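Long-range contact in ADP-ribosylation factor guanine nucleotide-exchange factor SEC7 (Saccharomyces cerevisiae, PDB 4OIY), which activates the small GTPase ARF1 at the trans-Golgi network by promoting guanine nucleotide exchange through its Sec7 domain: residues A[55-60]-A[98-103]. Sequence-based numbering, arbitrary orientation.
Sequences DMAAVG and SFRLPG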
loop_
_atom_site.group_PDB
_atom_site.type_symbol
_atom_site.label_atom_id
_atom_site.label_comp_id
_atom_site.label_asym_id
_atom_site.label_seq_id
_atom_site.Cartn_x
_atom_site.Cartn_y
_atom_site.Cartn_z
ATOM N N ASP A 55 -6.868 11.832 -4.574
ATOM C CA ASP A 55 -7.809 11.029 -3.812
ATOM C C ASP A 55 -7.225 9.624 -3.659
ATOM O O ASP A 55 -6.907 8.974 -4.642
ATOM C CB ASP A 55 -9.155 10.998 -4.523
ATOM C CG ASP A 55 -10.199 10.274 -3.740
ATOM O OD1 ASP A 55 -10.198 9.033 -3.795
ATOM O OD2 ASP A 55 -11.023 10.940 -3.075
ATOM N N MET A 56 -7.073 9.166 -2.419
ATOM C CA MET A 56 -6.411 7.886 -2.179
ATOM C C MET A 56 -7.169 6.710 -2.756
ATOM O O MET A 56 -6.560 5.709 -3.121
ATOM C CB MET A 56 -6.175 7.682 -0.693
ATOM C CG MET A 56 -5.125 8.639 -0.173
ATOM S SD MET A 56 -4.327 7.962 1.268
ATOM C CE MET A 56 -5.656 8.142 2.439
ATOM N N ALA A 57 -8.489 6.825 -2.830
ATOM C CA ALA A 57 -9.291 5.777 -3.447
ATOM C C ALA A 57 -9.122 5.776 -4.959
ATOM O O ALA A 57 -9.033 4.716 -5.571
ATOM C CB ALA A 57 -10.755 5.916 -3.071
ATOM N N ALA A 58 -9.056 6.961 -5.564
ATOM C CA ALA A 58 -8.797 7.044 -6.991
ATOM C C ALA A 58 -7.415 6.471 -7.317
ATOM O O ALA A 58 -7.260 5.730 -8.288
ATOM C CB ALA A 58 -8.915 8.485 -7.477
ATOM N N VAL A 59 -6.417 6.788 -6.495
ATOM C CA VAL A 59 -5.063 6.262 -6.702
ATOM C C VAL A 59 -5.064 4.738 -6.574
ATOM O O VAL A 59 -4.500 4.040 -7.412
ATOM C CB VAL A 59 -4.049 6.898 -5.715
ATOM C CG1 VAL A 59 -2.697 6.197 -5.792
ATOM C CG2 VAL A 59 -3.894 8.389 -5.988
ATOM N N GLY A 60 -5.690 4.218 -5.524
ATOM C CA GLY A 60 -5.696 2.779 -5.303
ATOM C C GLY A 60 -6.391 2.039 -6.428
ATOM O O GLY A 60 -5.933 0.988 -6.877
ATOM N N SER A 98 -0.722 5.253 1.987
ATOM C CA SER A 98 -0.477 6.024 0.754
ATOM C C SER A 98 -1.525 5.842 -0.358
ATOM O O SER A 98 -1.484 6.552 -1.365
ATOM C CB SER A 98 0.913 5.701 0.192
ATOM O OG SER A 98 0.969 4.416 -0.407
ATOM N N PHE A 99 -2.428 4.879 -0.199
ATOM C CA PHE A 99 -3.509 4.625 -1.153
ATOM C C PHE A 99 -4.563 3.757 -0.459
ATOM O O PHE A 99 -4.301 3.173 0.590
ATOM C CB PHE A 99 -2.979 3.903 -2.396
ATOM C CG PHE A 99 -2.553 2.490 -2.124
ATOM C CD1 PHE A 99 -1.331 2.217 -1.541
ATOM C CD2 PHE A 99 -3.386 1.432 -2.429
ATOM C CE1 PHE A 99 -0.945 0.911 -1.271
ATOM C CE2 PHE A 99 -3.011 0.126 -2.169
ATOM C CZ PHE A 99 -1.787 -0.142 -1.592
ATOM N N ARG A 100 -5.758 3.683 -1.038
ATOM C CA ARG A 100 -6.785 2.760 -0.555
ATOM C C ARG A 100 -6.774 1.466 -1.348
ATOM O O ARG A 100 -6.903 1.481 -2.570
ATOM C CB ARG A 100 -8.170 3.391 -0.673
ATOM C CG ARG A 100 -9.268 2.558 -0.031
ATOM C CD ARG A 100 -10.634 3.200 -0.170
ATOM N NE ARG A 100 -11.269 2.912 -1.453
ATOM C CZ ARG A 100 -12.521 3.242 -1.772
ATOM N NH1 ARG A 100 -13.289 3.897 -0.911
ATOM N NH2 ARG A 100 -12.998 2.922 -2.964
ATOM N N LEU A 101 -6.618 0.338 -0.654
ATOM C CA LEU A 101 -6.700 -0.961 -1.304
ATOM C C LEU A 101 -8.053 -1.112 -1.988
ATOM O O LEU A 101 -9.071 -0.751 -1.393
ATOM C CB LEU A 101 -6.516 -2.109 -0.300
ATOM C CG LEU A 101 -5.080 -2.459 0.107
ATOM C CD1 LEU A 101 -5.110 -3.368 1.317
ATOM C CD2 LEU A 101 -4.311 -3.115 -1.024
ATOM N N PRO A 102 -8.060 -1.626 -3.235
ATOM C CA PRO A 102 -9.316 -1.969 -3.908
ATOM C C PRO A 102 -10.053 -3.091 -3.205
ATOM O O PRO A 102 -9.546 -3.684 -2.239
ATOM C CB PRO A 102 -8.870 -2.460 -5.283
ATOM C CG PRO A 102 -7.518 -1.890 -5.491
ATOM C CD PRO A 102 -6.902 -1.787 -4.130
ATOM N N GLY A 103 -11.231 -3.397 -3.730
ATOM C CA GLY A 103 -12.125 -4.352 -3.117
ATOM C C GLY A 103 -11.822 -5.797 -3.430
ATOM O O GLY A 103 -11.843 -6.633 -2.531
#
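The guanidinium of Arg100 lies flat over Ala57: the methyl CB sits 3.4 Å above the centre of one face, about as far from NE as from CZ. Arginine's long chain reaches this spot because CG stands anti to the backbone N (chi1 -173°) and the chain then bends at chi3, while alanine is small enough to let the flat group settle on it. The Phe99 ring is met obliquely by Gly60, whose CA is 3.9 Å from CD2, and Ser98 OG lies in plane at its edge, hydrogen-bonded to the carbonyl of Phe95. Phe111 stacks on the same ring and Phe95 meets it edge-to-face. In this all-helical Sec7 domain the contact packs the first turn of helix 56-64 against the loop between helices 88-96 and 105-122. Asp55 N-caps that turn, OD1 accepting from Ala58 N through its anti lone pair and weakly from Ala57 N. At the start of the helix, Met56 O accepts from Gly60 N, the ordinary helical bond, and, on the opposite face of its carbonyl plane, from Arg100 N, at 3.0 Å and nearly straight (168°). Gly60 brings its bare CA within 3.3 Å of Arg100 O in a CA-H...O contact; having no CB, it lets the loop carbonyl come this close. Pro102 CG rests 3.6 Å from Gly60 O, and the same proline touches Lys107 and Phe111 of helix 105-122. Met56 lays SD alongside the Ser98-Phe99 peptide, 3.9 Å from Ser98 C, while the branched Val59 crosses Phe99 at about a right angle, with CG1 against CB.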